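Local coordinates for putative peptidase (Chlamydophila abortus, PDB 3CE2), which probably works as a zinc-dependent oligopeptidase of the M3B (oligoendopeptidase F) family, breaking down small peptides, at residues W24-L29 and L92-Q96; R81-K85 and G378-S382; G360-E366 and H383-N389. One frame throughout, in Å; residues are numbered along the deposited sequence.

Interaction 1: residues W24-L29 and L92-Q96; sequences WDITPL and LTHDQ
The polar tie is one indole bond: Trp-24 NE1 donates to Gln-96 OE1 at 2.6 Å, with an N-H...O angle of 160°. The oxygen sits at the edge of the ring, in its plane, and accepts the hydrogen bond on a lone pair lying in its own carbonyl plane, although indole and amide planes are turned 45° apart. With CG beside its backbone N (chi1 -79°) and the chain extended beyond it, Gln-96 carries its amide oxygen to the indole N-H. Farther along the same indole edge, CZ2 lies 3.4 Å from Leu-92 O, a carbonyl of the last turns of helix 66-96; the N-terminal loop ahead of helix 33-42 is thus laid against the C-terminal end of this long helix. Van der Waals contacts complete the interface. Leu-92 splits its branches: CD2 meets Trp-24 CH2 at 3.6 Å, while CD1 turns to Ile-26 CG2 at 3.8 Å, the two aliphatic side chains running antiparallel alongside one another. Ile-26 CD1 touches Thr-93 OG1 at 3.7 Å, an oxygen whose hydrogen bond is with Tyr-89 O in the preceding turn.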
loop_
_atom_site.group_PDB
_atom_site.type_symbol
_atom_site.label_atom_id
_atom_site.label_comp_id
_atom_site.label_asym_id
_atom_site.label_seq_id
_atom_site.Cartn_x
_atom_site.Cartn_y
_atom_site.Cartn_z
ATOM N N TRP A 24 19.008 -9.042 -13.308
ATOM C CA TRP A 24 18.256 -8.247 -14.202
ATOM C C TRP A 24 19.234 -7.591 -15.159
ATOM O O TRP A 24 20.432 -7.479 -14.863
ATOM C CB TRP A 24 17.397 -7.213 -13.469
ATOM C CG TRP A 24 18.083 -6.400 -12.439
ATOM C CD1 TRP A 24 19.395 -6.019 -12.415
ATOM C CD2 TRP A 24 17.475 -5.826 -11.279
ATOM N NE1 TRP A 24 19.643 -5.256 -11.303
ATOM C CE2 TRP A 24 18.483 -5.126 -10.584
ATOM C CE3 TRP A 24 16.173 -5.843 -10.756
ATOM C CZ2 TRP A 24 18.233 -4.446 -9.390
ATOM C CZ3 TRP A 24 15.924 -5.164 -9.571
ATOM C CH2 TRP A 24 16.949 -4.475 -8.903
ATOM N N ASP A 25 18.695 -7.194 -16.317
ATOM C CA ASP A 25 19.435 -6.530 -17.375
ATOM C C ASP A 25 18.984 -5.085 -17.464
ATOM O O ASP A 25 17.918 -4.774 -18.016
ATOM C CB ASP A 25 19.218 -7.240 -18.713
ATOM C CG ASP A 25 19.817 -6.469 -19.900
ATOM O OD1 ASP A 25 20.613 -5.528 -19.703
ATOM O OD2 ASP A 25 19.485 -6.811 -21.047
ATOM N N ILE A 26 19.822 -4.209 -16.930
ATOM C CA ILE A 26 19.520 -2.801 -16.856
ATOM C C ILE A 26 20.201 -2.012 -17.965
ATOM O O ILE A 26 20.153 -0.789 -17.971
ATOM C CB ILE A 26 19.985 -2.247 -15.511
ATOM C CG1 ILE A 26 21.497 -2.481 -15.347
ATOM C CG2 ILE A 26 19.194 -2.901 -14.361
ATOM C CD1 ILE A 26 22.121 -1.660 -14.239
ATOM N N THR A 27 20.845 -2.702 -18.897
ATOM C CA THR A 27 21.504 -2.027 -20.021
ATOM C C THR A 27 20.540 -1.250 -20.933
ATOM O O THR A 27 20.907 -0.185 -21.412
ATOM C CB THR A 27 22.382 -2.992 -20.867
ATOM O OG1 THR A 27 21.611 -4.139 -21.235
ATOM C CG2 THR A 27 23.599 -3.466 -20.078
ATOM N N PRO A 28 19.304 -1.762 -21.171
ATOM C CA PRO A 28 18.320 -0.930 -21.907
ATOM C C PRO A 28 18.163 0.496 -21.364
ATOM O O PRO A 28 17.773 1.392 -22.110
ATOM C CB PRO A 28 17.012 -1.702 -21.747
ATOM C CG PRO A 28 17.445 -3.141 -21.624
ATOM C CD PRO A 28 18.746 -3.092 -20.834
ATOM N N LEU A 29 18.461 0.723 -20.091
ATOM C CA LEU A 29 18.451 2.083 -19.563
ATOM C C LEU A 29 19.723 2.809 -19.975
ATOM O O LEU A 29 19.685 3.832 -20.667
ATOM C CB LEU A 29 18.333 2.076 -18.049
ATOM C CG LEU A 29 16.910 1.956 -17.529
ATOM C CD1 LEU A 29 16.902 1.117 -16.305
ATOM C CD2 LEU A 29 16.366 3.325 -17.201
ATOM N N LEU A 92 18.658 1.026 -8.782
ATOM C CA LEU A 92 18.704 -0.397 -9.058
ATOM C C LEU A 92 20.141 -0.886 -8.893
ATOM O O LEU A 92 20.365 -1.974 -8.370
ATOM C CB LEU A 92 18.217 -0.699 -10.480
ATOM C CG LEU A 92 16.764 -0.506 -10.906
ATOM C CD1 LEU A 92 16.614 -0.944 -12.376
ATOM C CD2 LEU A 92 15.804 -1.273 -10.012
ATOM N N THR A 93 21.103 -0.083 -9.360
ATOM C CA THR A 93 22.530 -0.433 -9.295
ATOM C C THR A 93 22.979 -0.568 -7.833
ATOM O O THR A 93 23.567 -1.572 -7.440
ATOM C CB THR A 93 23.414 0.618 -10.054
ATOM O OG1 THR A 93 23.192 0.502 -11.470
ATOM C CG2 THR A 93 24.907 0.415 -9.763
ATOM N N HIS A 94 22.649 0.445 -7.041
ATOM C CA HIS A 94 22.868 0.463 -5.614
ATOM C C HIS A 94 22.306 -0.754 -4.897
ATOM O O HIS A 94 22.911 -1.260 -3.972
ATOM C CB HIS A 94 22.267 1.747 -5.043
ATOM C CG HIS A 94 22.242 1.803 -3.547
ATOM N ND1 HIS A 94 23.388 1.875 -2.782
ATOM C CD2 HIS A 94 21.205 1.834 -2.673
ATOM C CE1 HIS A 94 23.056 1.944 -1.504
ATOM N NE2 HIS A 94 21.738 1.922 -1.409
ATOM N N ASP A 95 21.143 -1.234 -5.309
ATOM C CA ASP A 95 20.503 -2.308 -4.572
ATOM C C ASP A 95 21.145 -3.662 -4.834
ATOM O O ASP A 95 20.913 -4.633 -4.093
ATOM C CB ASP A 95 19.012 -2.343 -4.876
ATOM C CG ASP A 95 18.247 -1.253 -4.151
ATOM O OD1 ASP A 95 18.843 -0.589 -3.275
ATOM O OD2 ASP A 95 17.050 -1.059 -4.457
ATOM N N GLN A 96 21.953 -3.735 -5.887
ATOM C CA GLN A 96 22.695 -4.964 -6.177
ATOM C C GLN A 96 23.733 -5.266 -5.097
ATOM O O GLN A 96 24.024 -6.436 -4.819
ATOM C CB GLN A 96 23.372 -4.862 -7.537
ATOM C CG GLN A 96 22.418 -5.098 -8.669
ATOM C CD GLN A 96 22.897 -4.534 -9.989
ATOM O OE1 GLN A 96 22.194 -4.620 -10.985
ATOM N NE2 GLN A 96 24.077 -3.942 -10.000
#

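Interaction 2: residues R81-K85 and G378-S382; sequences RKLNK and GCYDS
Arg-81 NH2 holds Asp-381 OD1 at 2.7 Å, and NE of the same guanidinium takes Asp-381 OD2 at 3.0 Å, making a two-pronged, side-on salt bridge with one nitrogen to each oxygen. Both carboxylate oxygens use their syn lone pairs, and the two flat groups lie nearly coplanar, 25° apart. OD2 sits close to the guanidinium plane, whereas OD1 is tilted somewhat from it. The arginine spans the gap because its chain is fully extended, with CG anti to the backbone N (chi1 180°), so that a residue whose CB does not aim at the loop still delivers its charged end there.

Tyr-380 covers one face of the guanidinium: CD2 stands over its centre, 3.8 Å from Arg-81 CZ. The ring is steeply inclined, 70° from the guanidinium plane, so this is not a stack. At its far end Tyr-380 OH is hydrogen-bonded to Gln-417 O, just past helix 394-416, and Phe-419 also touches Arg-81.

The loop is a type I beta turn, Cys-379 to Ser-382, between strands 375-377 and 385-387. Besides the bond from Ser-382 N to Cys-379 O, it is braced by Cys-379 N, which donates almost straight to Ser-382 OG at 2.6 Å. The turn also rests on the helix, with Cys-379 SG 3.8 Å from Lys-85 CA and the CB atoms of Cys-379 and Asn-84 4.4 Å apart.

Lys-85 NZ lies 5.5 Å from Asp-381 OD2 and is hydrogen-bonded to Leu-29 O. Its charge may still help keep Asp-381 ionised, but the carboxylate's direct partner in this contact is Arg-81, whose paired bonds fix the rotation of both groups on the surface of the molecule.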
loop_
_atom_site.group_PDB
_atom_site.type_symbol
_atom_site.label_atom_id
_atom_site.label_comp_id
_atom_site.label_asym_id
_atom_site.label_seq_id
_atom_site.Cartn_x
_atom_site.Cartn_y
_atom_site.Cartn_z
ATOM N N ARG A 81 11.158 13.225 -16.657
ATOM C CA ARG A 81 11.234 11.904 -17.217
ATOM C C ARG A 81 12.682 11.404 -17.216
ATOM O O ARG A 81 12.941 10.230 -16.896
ATOM C CB ARG A 81 10.656 11.927 -18.608
ATOM C CG ARG A 81 10.674 10.612 -19.320
ATOM C CD ARG A 81 9.911 10.782 -20.598
ATOM N NE ARG A 81 10.128 9.660 -21.495
ATOM C CZ ARG A 81 9.406 9.458 -22.587
ATOM N NH1 ARG A 81 8.427 10.302 -22.891
ATOM N NH2 ARG A 81 9.660 8.413 -23.358
ATOM N N LYS A 82 13.616 12.305 -17.544
ATOM C CA LYS A 82 15.045 11.984 -17.643
ATOM C C LYS A 82 15.612 11.731 -16.241
ATOM O O LYS A 82 16.295 10.734 -16.025
ATOM C CB LYS A 82 15.796 13.138 -18.317
ATOM C CG LYS A 82 17.186 12.816 -18.893
ATOM C CD LYS A 82 18.083 14.078 -18.845
ATOM C CE LYS A 82 18.667 14.509 -20.220
ATOM N NZ LYS A 82 19.968 13.874 -20.612
ATOM N N LEU A 83 15.302 12.623 -15.298
ATOM C CA LEU A 83 15.621 12.422 -13.888
ATOM C C LEU A 83 15.209 11.049 -13.374
ATOM O O LEU A 83 16.002 10.383 -12.701
ATOM C CB LEU A 83 14.981 13.500 -13.022
ATOM C CG LEU A 83 15.533 14.887 -13.336
ATOM C CD1 LEU A 83 15.170 15.897 -12.293
ATOM C CD2 LEU A 83 17.033 14.828 -13.493
ATOM N N ASN A 84 13.982 10.624 -13.685
ATOM C CA ASN A 84 13.478 9.323 -13.226
ATOM C C ASN A 84 14.258 8.168 -13.838
ATOM O O ASN A 84 14.561 7.194 -13.162
ATOM C CB ASN A 84 11.993 9.157 -13.551
ATOM C CG ASN A 84 11.106 10.059 -12.716
ATOM O OD1 ASN A 84 11.596 10.853 -11.909
ATOM N ND2 ASN A 84 9.789 9.954 -12.916
ATOM N N LYS A 85 14.560 8.268 -15.124
ATOM C CA LYS A 85 15.365 7.269 -15.796
ATOM C C LYS A 85 16.713 7.148 -15.064
ATOM O O LYS A 85 17.178 6.055 -14.773
ATOM C CB LYS A 85 15.556 7.700 -17.251
ATOM C CG LYS A 85 16.269 6.744 -18.179
ATOM C CD LYS A 85 16.180 7.315 -19.600
ATOM C CE LYS A 85 17.215 6.709 -20.552
ATOM N NZ LYS A 85 16.871 5.315 -20.996
ATOM N N GLY A 378 11.073 0.540 -11.880
ATOM C CA GLY A 378 11.262 0.793 -13.295
ATOM C C GLY A 378 10.717 2.175 -13.501
ATOM O O GLY A 378 10.300 2.827 -12.548
ATOM N N CYS A 379 10.731 2.656 -14.728
ATOM C CA CYS A 379 10.088 3.936 -14.992
ATOM C C CYS A 379 9.481 3.842 -16.356
ATOM O O CYS A 379 9.493 2.763 -16.973
ATOM C CB CYS A 379 11.095 5.086 -14.958
ATOM S SG CYS A 379 12.455 4.803 -16.110
ATOM N N TYR A 380 8.992 4.982 -16.833
ATOM C CA TYR A 380 8.256 5.039 -18.084
ATOM C C TYR A 380 9.029 4.393 -19.208
ATOM O O TYR A 380 8.458 3.690 -20.035
ATOM C CB TYR A 380 7.884 6.483 -18.427
ATOM C CG TYR A 380 6.857 6.597 -19.519
ATOM C CD1 TYR A 380 5.504 6.362 -19.256
ATOM C CD2 TYR A 380 7.237 6.930 -20.824
ATOM C CE1 TYR A 380 4.552 6.463 -20.262
ATOM C CE2 TYR A 380 6.301 7.032 -21.842
ATOM C CZ TYR A 380 4.955 6.804 -21.558
ATOM O OH TYR A 380 4.023 6.911 -22.567
ATOM N N ASP A 381 10.343 4.576 -19.197
ATOM C CA ASP A 381 11.177 4.128 -20.311
ATOM C C ASP A 381 11.718 2.688 -20.248
ATOM O O ASP A 381 12.134 2.130 -21.264
ATOM C CB ASP A 381 12.283 5.157 -20.560
ATOM C CG ASP A 381 11.719 6.485 -21.067
ATOM O OD1 ASP A 381 11.061 6.468 -22.137
ATOM O OD2 ASP A 381 11.904 7.530 -20.394
ATOM N N SER A 382 11.663 2.077 -19.068
ATOM C CA SER A 382 12.192 0.728 -18.870
ATOM C C SER A 382 11.094 -0.326 -18.857
ATOM O O SER A 382 9.915 -0.005 -18.741
ATOM C CB SER A 382 12.919 0.682 -17.531
ATOM O OG SER A 382 12.126 1.257 -16.492
#

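Interaction 3: residues G360-E366 and H383-N389; sequences GWVDKYE and HPYVLLN
His-383 lies beside the indole of Trp-361, CB 3.5 Å from NE1; imidazole and indole planes are 19° apart but so far displaced that there is little stacking. These residues lead into a small mixed sheet in which 385-387 is the central strand, parallel to edge strand 362-363 and antiparallel to 375-377. Pro-384 puts CG over the face of the six-membered Trp-361 ring, 3.4 Å from its centroid, a CH-pi contact; CG of Trp-361 lies beside its backbone N (chi1 -74°), which lays the ring against both residues. The Tyr-385 ring presents its edge to the carbonyls of Gly-360 and Trp-361, while OH is bonded to Asp-25 O. Val-386 bonds through both backbone N, to Trp-361 O at 2.8 Å, and O, from Asp-363 N at 2.9 Å. Its side chain shares a sheet face with Val-362 and packs on Glu-403 and Ser-407 of helix 394-416, which carries zinc ligands His-402 and His-406. Leu-387 points to the other face with Asp-363. Leu-388 N continues the ladder to Asp-363 O at 3.0 Å, and CD2 meets Val-362 CG1 at 3.7 Å. Asn-389 follows, its ND2 bonded to Gly-373 O and Arg-371 O and its OD1 against Glu-366 CG.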
loop_
_atom_site.group_PDB
_atom_site.type_symbol
_atom_site.label_atom_id
_atom_site.label_comp_id
_atom_site.label_asym_id
_atom_site.label_seq_id
_atom_site.Cartn_x
_atom_site.Cartn_y
_atom_site.Cartn_z
ATOM N N GLY A 360 15.049 -10.397 -18.784
ATOM C CA GLY A 360 15.876 -9.768 -17.752
ATOM C C GLY A 360 15.182 -8.817 -16.780
ATOM O O GLY A 360 15.754 -7.819 -16.358
ATOM N N TRP A 361 13.943 -9.114 -16.422
ATOM C CA TRP A 361 13.220 -8.278 -15.475
ATOM C C TRP A 361 13.731 -8.481 -14.039
ATOM O O TRP A 361 13.755 -7.549 -13.231
ATOM C CB TRP A 361 11.743 -8.648 -15.511
ATOM C CG TRP A 361 11.016 -8.182 -16.720
ATOM C CD1 TRP A 361 11.559 -7.756 -17.902
ATOM C CD2 TRP A 361 9.599 -8.096 -16.873
ATOM N NE1 TRP A 361 10.565 -7.406 -18.773
ATOM C CE2 TRP A 361 9.351 -7.609 -18.170
ATOM C CE3 TRP A 361 8.515 -8.379 -16.035
ATOM C CZ2 TRP A 361 8.060 -7.405 -18.656
ATOM C CZ3 TRP A 361 7.235 -8.183 -16.514
ATOM C CH2 TRP A 361 7.013 -7.700 -17.813
ATOM N N VAL A 362 14.134 -9.712 -13.754
ATOM C CA VAL A 362 14.325 -10.193 -12.404
ATOM C C VAL A 362 15.765 -10.295 -11.968
ATOM O O VAL A 362 16.564 -10.959 -12.608
ATOM C CB VAL A 362 13.836 -11.619 -12.306
ATOM C CG1 VAL A 362 13.305 -11.877 -10.921
ATOM C CG2 VAL A 362 12.786 -11.872 -13.367
ATOM N N ASP A 363 16.081 -9.671 -10.850
ATOM C CA ASP A 363 17.274 -10.050 -10.115
ATOM C C ASP A 363 16.908 -11.139 -9.097
ATOM O O ASP A 363 16.336 -10.853 -8.051
ATOM C CB ASP A 363 17.867 -8.834 -9.424
ATOM C CG ASP A 363 19.365 -8.896 -9.356
ATOM O OD1 ASP A 363 20.020 -8.802 -10.416
ATOM O OD2 ASP A 363 19.884 -9.047 -8.237
ATOM N N LYS A 364 17.241 -12.385 -9.394
ATOM C CA LYS A 364 16.673 -13.522 -8.648
ATOM C C LYS A 364 17.083 -13.810 -7.199
ATOM O O LYS A 364 16.238 -14.186 -6.380
ATOM C CB LYS A 364 16.883 -14.816 -9.437
ATOM C CG LYS A 364 16.147 -14.840 -10.749
ATOM C CD LYS A 364 16.386 -16.138 -11.472
ATOM C CE LYS A 364 16.253 -15.950 -12.941
ATOM N NZ LYS A 364 17.439 -16.560 -13.563
ATOM N N TYR A 365 18.378 -13.726 -6.898
ATOM C CA TYR A 365 18.904 -14.412 -5.712
ATOM C C TYR A 365 19.670 -13.517 -4.758
ATOM O O TYR A 365 20.076 -12.418 -5.110
ATOM C CB TYR A 365 19.847 -15.536 -6.132
ATOM C CG TYR A 365 19.276 -16.630 -6.987
ATOM C CD1 TYR A 365 18.247 -17.447 -6.527
ATOM C CD2 TYR A 365 19.828 -16.910 -8.233
ATOM C CE1 TYR A 365 17.736 -18.497 -7.328
ATOM C CE2 TYR A 365 19.337 -17.955 -9.040
ATOM C CZ TYR A 365 18.295 -18.740 -8.582
ATOM O OH TYR A 365 17.805 -19.746 -9.393
ATOM N N GLU A 366 19.918 -14.020 -3.554
ATOM C CA GLU A 366 20.682 -13.255 -2.572
ATOM C C GLU A 366 22.110 -13.144 -3.035
ATOM O O GLU A 366 22.642 -14.083 -3.612
ATOM C CB GLU A 366 20.652 -13.937 -1.200
ATOM C CG GLU A 366 19.491 -13.506 -0.328
ATOM C CD GLU A 366 19.229 -14.457 0.836
ATOM O OE1 GLU A 366 19.864 -15.534 0.890
ATOM O OE2 GLU A 366 18.381 -14.127 1.695
ATOM N N HIS A 383 11.472 -1.593 -18.948
ATOM C CA HIS A 383 10.520 -2.619 -18.587
ATOM C C HIS A 383 10.516 -2.633 -17.063
ATOM O O HIS A 383 11.292 -1.897 -16.460
ATOM C CB HIS A 383 10.834 -3.987 -19.213
ATOM C CG HIS A 383 12.286 -4.308 -19.291
ATOM N ND1 HIS A 383 12.968 -4.365 -20.487
ATOM C CD2 HIS A 383 13.186 -4.611 -18.327
ATOM C CE1 HIS A 383 14.230 -4.677 -20.257
ATOM N NE2 HIS A 383 14.388 -4.838 -18.954
ATOM N N PRO A 384 9.593 -3.397 -16.437
ATOM C CA PRO A 384 9.587 -3.409 -14.977
ATOM C C PRO A 384 10.783 -4.210 -14.460
ATOM O O PRO A 384 11.308 -5.080 -15.153
ATOM C CB PRO A 384 8.275 -4.112 -14.628
ATOM C CG PRO A 384 7.918 -4.900 -15.835
ATOM C CD PRO A 384 8.545 -4.254 -17.017
ATOM N N TYR A 385 11.246 -3.889 -13.267
ATOM C CA TYR A 385 12.387 -4.581 -12.731
ATOM C C TYR A 385 11.942 -5.120 -11.408
ATOM O O TYR A 385 11.356 -4.411 -10.585
ATOM C CB TYR A 385 13.575 -3.632 -12.595
ATOM C CG TYR A 385 14.299 -3.387 -13.904
ATOM C CD1 TYR A 385 14.976 -4.431 -14.537
ATOM C CD2 TYR A 385 14.322 -2.119 -14.505
ATOM C CE1 TYR A 385 15.659 -4.232 -15.742
ATOM C CE2 TYR A 385 15.000 -1.906 -15.713
ATOM C CZ TYR A 385 15.669 -2.979 -16.322
ATOM O OH TYR A 385 16.361 -2.836 -17.505
ATOM N N VAL A 386 12.160 -6.406 -11.224
ATOM C CA VAL A 386 11.767 -7.042 -9.988
ATOM C C VAL A 386 13.008 -7.444 -9.226
ATOM O O VAL A 386 13.809 -8.261 -9.713
ATOM C CB VAL A 386 10.990 -8.315 -10.262
ATOM C CG1 VAL A 386 10.612 -8.960 -8.960
ATOM C CG2 VAL A 386 9.784 -7.996 -11.059
ATOM N N LEU A 387 13.163 -6.882 -8.033
ATOM C CA LEU A 387 14.167 -7.371 -7.111
ATOM C C LEU A 387 13.624 -8.451 -6.164
ATOM O O LEU A 387 12.718 -8.217 -5.366
ATOM C CB LEU A 387 14.762 -6.220 -6.322
ATOM C CG LEU A 387 15.906 -6.693 -5.420
ATOM C CD1 LEU A 387 17.010 -5.630 -5.348
ATOM C CD2 LEU A 387 15.376 -7.107 -4.033
ATOM N N LEU A 388 14.198 -9.638 -6.271
ATOM C CA LEU A 388 13.863 -10.778 -5.427
ATOM C C LEU A 388 15.058 -11.184 -4.537
ATOM O O LEU A 388 16.225 -10.823 -4.806
ATOM C CB LEU A 388 13.494 -11.971 -6.326
ATOM C CG LEU A 388 12.063 -12.471 -6.579
ATOM C CD1 LEU A 388 11.074 -11.373 -6.746
ATOM C CD2 LEU A 388 12.006 -13.398 -7.789
ATOM N N ASN A 389 14.768 -11.941 -3.483
ATOM C CA ASN A 389 15.795 -12.656 -2.727
ATOM C C ASN A 389 15.369 -14.118 -2.635
ATOM O O ASN A 389 15.066 -14.645 -1.560
ATOM C CB ASN A 389 15.994 -12.016 -1.356
ATOM C CG ASN A 389 16.945 -10.829 -1.417
ATOM O OD1 ASN A 389 18.165 -11.000 -1.555
ATOM N ND2 ASN A 389 16.390 -9.614 -1.341
#

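Helix 66-96 carries both interaction 1 and interaction 2, whose centres are 12 Å apart; Lys-85 NZ joins them through Leu-29 O, 3.2 Å away. Interaction 3 lies 9 Å from interaction 1, centre to centre, and is tied to it by Asp-25, whose N is 3.0 Å from Gly-360 O. Interactions 2 and 3 adjoin in sequence at Ser-382 and His-383. The small sheet lies between two helices: Tyr-385 and Leu-387 meet helix 66-96, while Val-386 and Leu-388 meet the zinc-binding helix 394-416. The Val-386 side chain is about 7 Å from that of zinc ligand His-406 and about 11 Å from a bound zinc ion; the side chain of Tyr-380 is about 13 Å from a bound zinc ion.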